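Local coordinates for protein 2,3,4,5-tetrahydropyridine-2,6-dicarboxylate N-succinyltransferase (Campylobacter jejuni, PDB 2RIJ) that probably catalyses the succinyl-CoA-dependent conversion of cyclic tetrahydrodipicolinate into N-succinyl-L-2-amino-6-oxopimelate, the first step of the succinylase route to lysine, at residues H361-S366 and I372-K377; C297-N302 and I307-N312; A66-Q69 and E73-F76; K23-F28 and G58-M63. All blocks are in the same frame, centred on the assembly; numbering follows the deposited sequence. Where two conformers were deposited one is given.

Contact 1. Residues H361-S366 and I372-K377; sequences HFRQDS and IVALNK
The Arg363 guanidinium lies with one face over CG2 of Ile372, 3.8 Å from CZ to that methyl, while water 2 sits at its edge, in plane. Arg363 CD in turn covers the centre of one face of the His361 ring, and Leu375 O approaches that ring at its edge. On the other face of the sheet, Val373 CG2 rests on a face of the Phe362 ring in a CH-pi contact, 4.1 Å from the centroid, with Phe327 meeting the same ring edge-to-face. These groups decorate an antiparallel beta hairpin, in which Arg363 to Ser366 are predicted to bind succinyl-CoA. Phe362 and Val373 form a non-hydrogen-bonded pair; the flanking pairs are bonded twice each, as in Arg363 N to Ile372 O (3.1 Å, 171° at the hydrogen). Arg363 CG is wedged between the backbone N and the carbonyl carbon (chi1 53°), and the extended chain beyond carries the guanidinium across Ile372. His361 NE2 is held by Asp316, and its ND1 lies 2.9 Å from water 1. Lys377 NZ folds back to Leu375 O at 2.7 Å, on a lone pair, and also forms a salt bridge with Asp331. Water 3 accepts from both Arg363 NE and Lys377 NZ.

Contact 2. Residues C297-N302 and I307-N312; sequences CLLGAN and IPLGDN
Leu299 and Leu309 touch inside a left-handed parallel beta-helix, the fold built by hexapeptide repeats in this acyltransferase family. Residues 297-302 carry the short strand 298-299, and residues 307-312 form the loop that leads from strand 304-305 towards strand 314-315, where the chain has come round to the next coil. The leucines thus meet across the interior of one coil, while Cys297 meets residues 310-312 where that coil closes on the next.

The apolar component is a single pair of methyls, Leu299 CD2 and Leu309 CD1, 3.7 Å apart. The two side chains slide past each other in opposite directions, so they overlap at their branched ends. Leu309 reaches across with its extended branch, CD1 standing anti to CA (chi2 176°). Val315 of the following coil touches both leucines, and Phe362 packs on Leu309, which extends the apolar interior towards the C-terminal hairpin.

Polar links run mainly to other parts of the chain, since no hydrogen bond joins the two segments. Main-chain bonds tie Leu298 to Cys313 and Val315 and tie Leu299 to Asp272 and Gly274, fastening this coil to both its neighbours. Asp311 OD1 accepts from Lys295 N. At the far end, Asn302 bonds to Arg260 and Gly276 of a second subunit, next to Ala301, which is predicted to bind succinyl-CoA.

The remaining approach is between sulfur and backbone: Cys297 SG lies 3.1 Å from Gly310 O, a close approach of sulfur to carbonyl oxygen, and 4.0 Å from Asn312 N.

Contact 3. Residues A66-Q69 and E73-F76; sequences AFMQ and EIDF
Met68, present as selenomethionine, reaches from the last part of helix 57-69 to Ile74 and Phe76 in the loop that follows. The tight part of the contact is between its CG and Ile74 CD1, 3.6 Å apart, where the two side chains cross at about a right angle. An extended second torsion (chi2 -174°) carries the selenium outward to the edge of the Phe76 ring, 4.2 Å from SE to CE2; the bend at chi3 (-79°) only turns the terminal CE. The line from SE to the ring centroid measures 5.3 Å and makes 90° with the ring normal, a Met-aromatic contact of the edge type. Ile74 also serves Phe76 directly: its CG2 lies over the centre of one ring face, 3.6 Å above the plane. One isoleucine thus touches the methionine with one branch and the phenylalanine with the other.

Around the buried Phe76, Tyr22 and Phe130 meet its ring, Leu64 of the same helix packs on both Ile74 and Phe76, and Phe81 of strand 80-84 touches Ile74. The outer side is looser. Glu73 and Asp75 alternate with Ile74 and Phe76, which carry the contact, and are exposed; the Glu73 side chain is modelled only as far as CB, and Met68 is itself partly exposed.

No hydrogen bond joins the two segments, and between them the contact is one of apolar packing. The in-plane selenium probably gains a little from facing the slightly positive ring hydrogens, as the natural sulfur would.

Contact 4. Residues K23-F28 and G58-M63; sequences KKPKAF and GSAAIM
The bond from Ile62 N to Gly58 O, 3.1 Å, belongs to the helical turn that presents Ala60 to Phe28 and Pro25. Met63 N to Ser59 O, at 3.2 Å, continues the pattern. No hydrogen bond crosses to residues 23-28; the contact there is apolar.

The methyl of Ala60 lies over one face of the Phe28 ring, offset toward the rim: CB is 3.7 Å from the centroid, 17° off the normal, in a CH-pi contact. Its closest ring atom is CE1, at 3.5 Å from Ala60 CB. Pro25 comes from the same side of the ring plane, beyond the rim, and puts CG 3.6 Å from Ala60 CB, which is therefore clasped by two groups of the strand and its lead-in. The Phe28 ring reaches the helix because CG lies between the backbone N and the carbonyl carbon (chi1 74°). Its CZ continues along the helix to Ser59 CB, 4.3 Å away, while Ser59 OG hydrogen-bonds to a bound citrate, probably from the crystallisation liquor.

Phe126 and Cys128 of strand 124-129 touch the Phe28 ring as well. Helix 57-69 thus packs on the antiparallel sheet of the N-terminal domain through strand 27-35, at whose start Lys26 and Ala27 both face Leu129 in a classic beta bulge.

In the fold
The four contacts fall into two pairs at opposite ends of an elongated chain. Contacts 4 and 3 come first along the sequence, with centres about 11 Å apart; both use helix 57-69, and Phe76 touches Lys23 between them. They belong to the N-terminal domain and meet no other subunit. Contacts 2 and 1 follow, about 12 Å apart between centres, on one continuous sheet: Phe362 packs on Leu309 and Ile307, and Asn376 probably bonds to Asn312. Both also reach a second subunit and hold predicted succinyl-CoA residues. Between the pairs the centres lie about 42 to 61 Å apart, so helix-on-sheet packing and the trimer-forming beta-helix with its hairpin form separate parts of the fold, with no contact between the two pairs.

Contact 1. Residues H361-S366 and I372-K377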
# COMPACT_ATOMS: atom_id res chain seq x y z
N HIS A 361 -19.56 -5.39 6.93
CA HIS A 361 -19.22 -3.98 6.90
C HIS A 361 -18.15 -3.79 5.86
O HIS A 361 -17.00 -4.19 6.05
CB HIS A 361 -18.79 -3.49 8.27
CG HIS A 361 -18.54 -2.01 8.34
ND1 HIS A 361 -18.26 -1.37 9.52
CD2 HIS A 361 -18.60 -1.04 7.39
CE1 HIS A 361 -18.10 -0.07 9.28
NE2 HIS A 361 -18.34 0.15 8.00
N PHE A 362 -18.54 -3.17 4.75
CA PHE A 362 -17.62 -2.87 3.66
C PHE A 362 -17.06 -1.45 3.86
O PHE A 362 -17.79 -0.47 4.00
CB PHE A 362 -18.28 -2.99 2.27
CG PHE A 362 -18.75 -4.39 1.92
CD1 PHE A 362 -17.88 -5.29 1.35
CD2 PHE A 362 -20.06 -4.81 2.20
CE1 PHE A 362 -18.29 -6.58 1.03
CE2 PHE A 362 -20.47 -6.10 1.85
CZ PHE A 362 -19.59 -6.96 1.28
N ARG A 363 -15.75 -1.39 3.91
CA ARG A 363 -15.03 -0.14 4.19
C ARG A 363 -13.69 -0.14 3.49
O ARG A 363 -13.26 -1.16 2.96
CB ARG A 363 -14.89 0.06 5.68
CG ARG A 363 -14.29 -1.08 6.46
CD ARG A 363 -14.27 -0.69 7.93
NE ARG A 363 -13.73 -1.75 8.79
CZ ARG A 363 -12.43 -2.01 8.91
NH1 ARG A 363 -11.51 -1.32 8.23
NH2 ARG A 363 -12.04 -2.99 9.74
N GLN A 364 -13.08 1.04 3.38
CA GLN A 364 -11.72 1.15 2.89
C GLN A 364 -10.75 1.45 4.02
O GLN A 364 -11.05 2.26 4.90
CB GLN A 364 -11.59 2.26 1.84
CG GLN A 364 -10.21 2.23 1.13
CD GLN A 364 -10.21 2.81 -0.30
OE1 GLN A 364 -11.15 3.48 -0.71
NE2 GLN A 364 -9.14 2.54 -1.05
N ASP A 365 -9.61 0.77 4.03
CA ASP A 365 -8.55 1.10 4.98
C ASP A 365 -7.90 2.39 4.49
O ASP A 365 -7.36 2.44 3.41
CB ASP A 365 -7.55 -0.03 5.10
CG ASP A 365 -6.50 0.21 6.20
OD1 ASP A 365 -5.82 1.25 6.21
OD2 ASP A 365 -6.35 -0.66 7.04
N SER A 366 -8.03 3.47 5.24
CA SER A 366 -7.59 4.74 4.69
C SER A 366 -6.08 4.94 4.73
O SER A 366 -5.58 5.79 4.01
CB SER A 366 -8.40 5.94 5.20
OG SER A 366 -8.38 6.00 6.57
N ILE A 372 -11.78 -3.56 2.54
CA ILE A 372 -12.03 -4.52 3.64
C ILE A 372 -13.49 -4.95 3.72
O ILE A 372 -14.39 -4.17 3.49
CB ILE A 372 -11.58 -3.93 5.02
CG1 ILE A 372 -10.05 -3.93 5.13
CG2 ILE A 372 -12.23 -4.69 6.23
CD1 ILE A 372 -9.51 -2.94 6.13
N VAL A 373 -13.70 -6.22 4.05
CA VAL A 373 -14.99 -6.68 4.52
C VAL A 373 -14.79 -7.12 5.99
O VAL A 373 -13.91 -7.95 6.29
CB VAL A 373 -15.66 -7.75 3.65
CG1 VAL A 373 -14.78 -9.06 3.51
CG2 VAL A 373 -17.06 -8.03 4.20
N ALA A 374 -15.55 -6.52 6.90
CA ALA A 374 -15.38 -6.71 8.36
C ALA A 374 -16.74 -6.92 9.03
O ALA A 374 -17.77 -6.97 8.36
CB ALA A 374 -14.65 -5.51 8.96
N LEU A 375 -16.75 -7.00 10.37
CA LEU A 375 -17.99 -7.12 11.11
C LEU A 375 -18.64 -5.76 11.32
O LEU A 375 -18.00 -4.81 11.75
CB LEU A 375 -17.75 -7.79 12.48
CG LEU A 375 -18.91 -7.90 13.46
CD1 LEU A 375 -19.91 -8.97 13.03
CD2 LEU A 375 -18.38 -8.09 14.91
N ASN A 376 -19.92 -5.69 11.05
CA ASN A 376 -20.72 -4.58 11.53
C ASN A 376 -20.88 -4.81 13.04
O ASN A 376 -21.59 -5.70 13.47
CB ASN A 376 -22.06 -4.56 10.83
CG ASN A 376 -23.03 -3.55 11.46
OD1 ASN A 376 -22.64 -2.78 12.36
ND2 ASN A 376 -24.28 -3.59 11.03
N LYS A 377 -20.20 -4.00 13.84
CA LYS A 377 -20.20 -4.20 15.29
C LYS A 377 -21.63 -4.28 15.85
O LYS A 377 -21.92 -5.17 16.66
CB LYS A 377 -19.38 -3.12 16.00
CG LYS A 377 -17.95 -2.91 15.43
CD LYS A 377 -17.09 -4.19 15.35
CE LYS A 377 -15.75 -3.96 14.56
NZ LYS A 377 -15.67 -4.49 13.10
O HOH W 1 -18.79 -1.78 12.31
O HOH W 2 -12.67 -4.86 11.89
O HOH W 3 -15.59 -2.74 10.83

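Contact 2. Residues C297-N302 and I307-N312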
# COMPACT_ATOMS: atom_id res chain seq x y z
N CYS A 297 -30.04 -2.45 6.66
CA CYS A 297 -28.78 -2.17 6.02
C CYS A 297 -28.60 -0.66 5.88
O CYS A 297 -29.59 0.06 5.75
CB CYS A 297 -28.70 -2.81 4.65
SG CYS A 297 -28.56 -4.61 4.75
N LEU A 298 -27.35 -0.21 5.94
CA LEU A 298 -27.00 1.19 5.84
C LEU A 298 -26.08 1.37 4.64
O LEU A 298 -24.95 0.93 4.68
CB LEU A 298 -26.26 1.58 7.13
CG LEU A 298 -25.90 3.02 7.44
CD1 LEU A 298 -27.11 3.92 7.30
CD2 LEU A 298 -25.34 3.03 8.90
N LEU A 299 -26.58 1.99 3.58
CA LEU A 299 -25.79 2.22 2.36
C LEU A 299 -25.39 3.70 2.33
O LEU A 299 -26.22 4.59 2.25
CB LEU A 299 -26.61 1.83 1.15
CG LEU A 299 -27.16 0.40 1.16
CD1 LEU A 299 -27.99 0.12 -0.06
CD2 LEU A 299 -26.07 -0.71 1.35
N GLY A 300 -24.10 3.95 2.40
CA GLY A 300 -23.59 5.29 2.47
C GLY A 300 -23.84 6.13 1.21
O GLY A 300 -24.00 5.61 0.10
N ALA A 301 -23.84 7.41 1.43
CA ALA A 301 -23.91 8.40 0.37
C ALA A 301 -22.86 8.07 -0.70
O ALA A 301 -21.69 7.73 -0.40
CB ALA A 301 -23.73 9.81 0.94
N ASN A 302 -23.28 8.18 -1.96
CA ASN A 302 -22.45 7.90 -3.12
C ASN A 302 -21.77 6.52 -3.17
O ASN A 302 -20.85 6.32 -3.93
CB ASN A 302 -21.46 9.07 -3.31
CG ASN A 302 -22.15 10.31 -3.81
OD1 ASN A 302 -23.04 10.23 -4.67
ND2 ASN A 302 -21.72 11.48 -3.33
N ILE A 307 -24.03 -6.28 -5.27
CA ILE A 307 -24.31 -7.65 -4.83
C ILE A 307 -25.47 -7.69 -3.83
O ILE A 307 -25.74 -6.70 -3.17
CB ILE A 307 -23.05 -8.31 -4.13
CG1 ILE A 307 -22.61 -7.55 -2.87
CG2 ILE A 307 -21.85 -8.40 -5.16
CD1 ILE A 307 -21.60 -8.25 -2.02
N PRO A 308 -26.14 -8.83 -3.73
CA PRO A 308 -27.09 -9.05 -2.66
C PRO A 308 -26.41 -8.94 -1.29
O PRO A 308 -25.27 -9.40 -1.14
CB PRO A 308 -27.60 -10.47 -2.92
CG PRO A 308 -27.28 -10.75 -4.35
CD PRO A 308 -26.05 -9.99 -4.62
N LEU A 309 -27.07 -8.28 -0.34
CA LEU A 309 -26.59 -8.18 1.02
C LEU A 309 -27.62 -8.81 1.94
O LEU A 309 -28.82 -8.68 1.73
CB LEU A 309 -26.41 -6.70 1.38
CG LEU A 309 -25.45 -5.80 0.61
CD1 LEU A 309 -25.52 -4.35 1.09
CD2 LEU A 309 -23.98 -6.31 0.73
N GLY A 310 -27.17 -9.49 2.99
CA GLY A 310 -28.07 -9.98 4.03
C GLY A 310 -28.48 -8.85 4.96
O GLY A 310 -28.47 -7.67 4.60
N ASP A 311 -28.88 -9.21 6.16
CA ASP A 311 -29.33 -8.24 7.12
C ASP A 311 -28.19 -7.57 7.85
O ASP A 311 -27.14 -8.13 8.04
CB ASP A 311 -30.21 -8.89 8.16
CG ASP A 311 -31.45 -9.53 7.59
OD1 ASP A 311 -31.99 -9.13 6.54
OD2 ASP A 311 -31.90 -10.49 8.21
N ASN A 312 -28.44 -6.35 8.30
CA ASN A 312 -27.47 -5.61 9.08
C ASN A 312 -26.11 -5.37 8.45
O ASN A 312 -25.08 -5.40 9.16
CB ASN A 312 -27.28 -6.31 10.42
CG ASN A 312 -28.59 -6.56 11.14
OD1 ASN A 312 -28.95 -7.70 11.41
ND2 ASN A 312 -29.29 -5.51 11.48

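Contact 3. Residues A66-Q69 and E73-F76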
# COMPACT_ATOMS: atom_id res chain seq x y z
N ALA A 66 -71.48 -11.24 -18.87
CA ALA A 66 -72.05 -10.16 -19.63
C ALA A 66 -71.60 -10.24 -21.10
O ALA A 66 -72.37 -10.00 -22.00
CB ALA A 66 -71.67 -8.82 -19.02
N PHE A 67 -70.35 -10.61 -21.30
CA PHE A 67 -69.75 -10.73 -22.60
C PHE A 67 -70.24 -11.99 -23.28
O PHE A 67 -70.66 -11.94 -24.44
CB PHE A 67 -68.23 -10.76 -22.49
CG PHE A 67 -67.62 -9.46 -22.05
CD1 PHE A 67 -67.79 -8.31 -22.78
CD2 PHE A 67 -66.85 -9.40 -20.91
CE1 PHE A 67 -67.22 -7.12 -22.37
CE2 PHE A 67 -66.26 -8.18 -20.49
CZ PHE A 67 -66.47 -7.06 -21.22
N MSE A 68 -70.23 -13.10 -22.56
CA MSE A 68 -70.68 -14.37 -23.13
C MSE A 68 -72.13 -14.31 -23.56
O MSE A 68 -72.48 -14.86 -24.60
CB MSE A 68 -70.45 -15.51 -22.17
CG MSE A 68 -68.97 -15.82 -22.01
SE MSE A 68 -68.65 -17.43 -20.93
CE MSE A 68 -68.88 -16.73 -19.08
N GLN A 69 -72.93 -13.62 -22.74
CA GLN A 69 -74.36 -13.43 -22.97
C GLN A 69 -74.63 -12.79 -24.32
O GLN A 69 -75.60 -13.14 -24.98
CB GLN A 69 -75.06 -12.65 -21.82
CG GLN A 69 -75.98 -13.52 -20.95
N GLU A 73 -66.75 -14.75 -27.61
CA GLU A 73 -66.14 -16.08 -27.39
C GLU A 73 -64.89 -15.89 -26.52
O GLU A 73 -63.92 -15.29 -26.97
CB GLU A 73 -65.75 -16.75 -28.72
N ILE A 74 -64.92 -16.34 -25.28
CA ILE A 74 -63.79 -16.17 -24.36
C ILE A 74 -62.94 -17.44 -24.44
O ILE A 74 -63.43 -18.54 -24.20
CB ILE A 74 -64.28 -15.93 -22.88
CG1 ILE A 74 -65.24 -14.73 -22.83
CG2 ILE A 74 -63.09 -15.82 -21.90
CD1 ILE A 74 -65.75 -14.40 -21.42
N ASP A 75 -61.67 -17.29 -24.76
CA ASP A 75 -60.71 -18.42 -24.70
C ASP A 75 -60.13 -18.53 -23.29
O ASP A 75 -59.20 -17.82 -22.95
CB ASP A 75 -59.59 -18.22 -25.74
CG ASP A 75 -58.57 -19.36 -25.75
OD1 ASP A 75 -58.76 -20.35 -25.02
OD2 ASP A 75 -57.55 -19.23 -26.47
N PHE A 76 -60.67 -19.45 -22.49
CA PHE A 76 -60.26 -19.61 -21.11
C PHE A 76 -58.92 -20.34 -21.01
O PHE A 76 -58.39 -20.53 -19.91
CB PHE A 76 -61.31 -20.35 -20.30
CG PHE A 76 -62.50 -19.53 -20.00
CD1 PHE A 76 -62.49 -18.65 -18.93
CD2 PHE A 76 -63.64 -19.65 -20.76
CE1 PHE A 76 -63.59 -17.88 -18.64
CE2 PHE A 76 -64.76 -18.87 -20.47
CZ PHE A 76 -64.72 -17.99 -19.40

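Contact 4. Residues K23-F28 and G58-M63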
# COMPACT_ATOMS: atom_id res chain seq x y z
N LYS A 23 -62.65 -20.70 -16.34
CA LYS A 23 -61.60 -20.53 -15.35
C LYS A 23 -61.84 -19.24 -14.56
O LYS A 23 -62.09 -18.21 -15.17
CB LYS A 23 -60.23 -20.39 -16.01
CG LYS A 23 -59.47 -21.66 -16.23
CD LYS A 23 -58.17 -21.36 -17.02
CE LYS A 23 -56.91 -21.30 -16.15
NZ LYS A 23 -55.66 -21.54 -17.00
N LYS A 24 -61.73 -19.30 -13.24
CA LYS A 24 -61.78 -18.11 -12.41
C LYS A 24 -60.55 -17.26 -12.69
O LYS A 24 -59.43 -17.76 -12.70
CB LYS A 24 -61.77 -18.46 -10.94
CG LYS A 24 -62.94 -19.27 -10.45
CD LYS A 24 -62.79 -19.48 -8.91
CE LYS A 24 -63.92 -20.31 -8.35
NZ LYS A 24 -63.96 -20.22 -6.85
N PRO A 25 -60.74 -15.97 -12.95
CA PRO A 25 -59.56 -15.11 -13.07
C PRO A 25 -58.74 -15.01 -11.79
O PRO A 25 -59.28 -14.96 -10.67
CB PRO A 25 -60.13 -13.73 -13.41
CG PRO A 25 -61.52 -13.91 -13.74
CD PRO A 25 -61.99 -15.25 -13.18
N LYS A 26 -57.43 -14.94 -11.96
CA LYS A 26 -56.55 -14.72 -10.83
C LYS A 26 -56.45 -13.23 -10.49
O LYS A 26 -56.19 -12.89 -9.34
CB LYS A 26 -55.18 -15.29 -11.14
CG LYS A 26 -55.27 -16.77 -11.51
CD LYS A 26 -53.93 -17.48 -11.50
CE LYS A 26 -54.11 -19.03 -11.57
NZ LYS A 26 -55.26 -19.56 -10.74
N ALA A 27 -56.63 -12.36 -11.49
CA ALA A 27 -56.64 -10.91 -11.30
C ALA A 27 -57.60 -10.32 -12.29
O ALA A 27 -57.71 -10.80 -13.43
CB ALA A 27 -55.27 -10.30 -11.54
N PHE A 28 -58.30 -9.28 -11.88
CA PHE A 28 -59.17 -8.54 -12.77
C PHE A 28 -59.51 -7.13 -12.31
O PHE A 28 -59.47 -6.78 -11.12
CB PHE A 28 -60.47 -9.33 -13.06
CG PHE A 28 -61.45 -9.36 -11.91
CD1 PHE A 28 -61.34 -10.31 -10.90
CD2 PHE A 28 -62.50 -8.43 -11.84
CE1 PHE A 28 -62.24 -10.33 -9.84
CE2 PHE A 28 -63.39 -8.43 -10.78
CZ PHE A 28 -63.28 -9.40 -9.79
N GLY A 58 -67.03 -14.14 -7.84
CA GLY A 58 -68.43 -13.95 -8.27
C GLY A 58 -68.59 -12.73 -9.16
O GLY A 58 -69.22 -12.78 -10.21
N SER A 59 -67.96 -11.63 -8.76
CA SER A 59 -68.01 -10.40 -9.54
C SER A 59 -67.38 -10.58 -10.91
O SER A 59 -67.92 -10.13 -11.90
CB SER A 59 -67.42 -9.21 -8.75
OG SER A 59 -68.10 -9.05 -7.49
N ALA A 60 -66.25 -11.29 -10.98
CA ALA A 60 -65.57 -11.60 -12.24
C ALA A 60 -66.49 -12.46 -13.14
O ALA A 60 -66.60 -12.23 -14.32
CB ALA A 60 -64.26 -12.32 -11.95
N ALA A 61 -67.20 -13.41 -12.53
CA ALA A 61 -68.10 -14.33 -13.25
C ALA A 61 -69.22 -13.53 -13.93
O ALA A 61 -69.54 -13.79 -15.09
CB ALA A 61 -68.69 -15.36 -12.31
N ILE A 62 -69.78 -12.55 -13.20
CA ILE A 62 -70.87 -11.71 -13.72
C ILE A 62 -70.36 -10.93 -14.92
O ILE A 62 -71.04 -10.85 -15.90
CB ILE A 62 -71.47 -10.73 -12.65
CG1 ILE A 62 -72.15 -11.49 -11.49
CG2 ILE A 62 -72.43 -9.74 -13.29
CD1 ILE A 62 -73.20 -12.57 -11.94
N MSE A 63 -69.15 -10.39 -14.86
CA MSE A 63 -68.57 -9.60 -15.95
C MSE A 63 -68.29 -10.44 -17.18
O MSE A 63 -68.59 -10.05 -18.29
CB MSE A 63 -67.23 -8.97 -15.54
CG MSE A 63 -67.32 -7.91 -14.47
SE MSE A 63 -68.65 -6.53 -14.81
CE MSE A 63 -68.38 -6.17 -16.72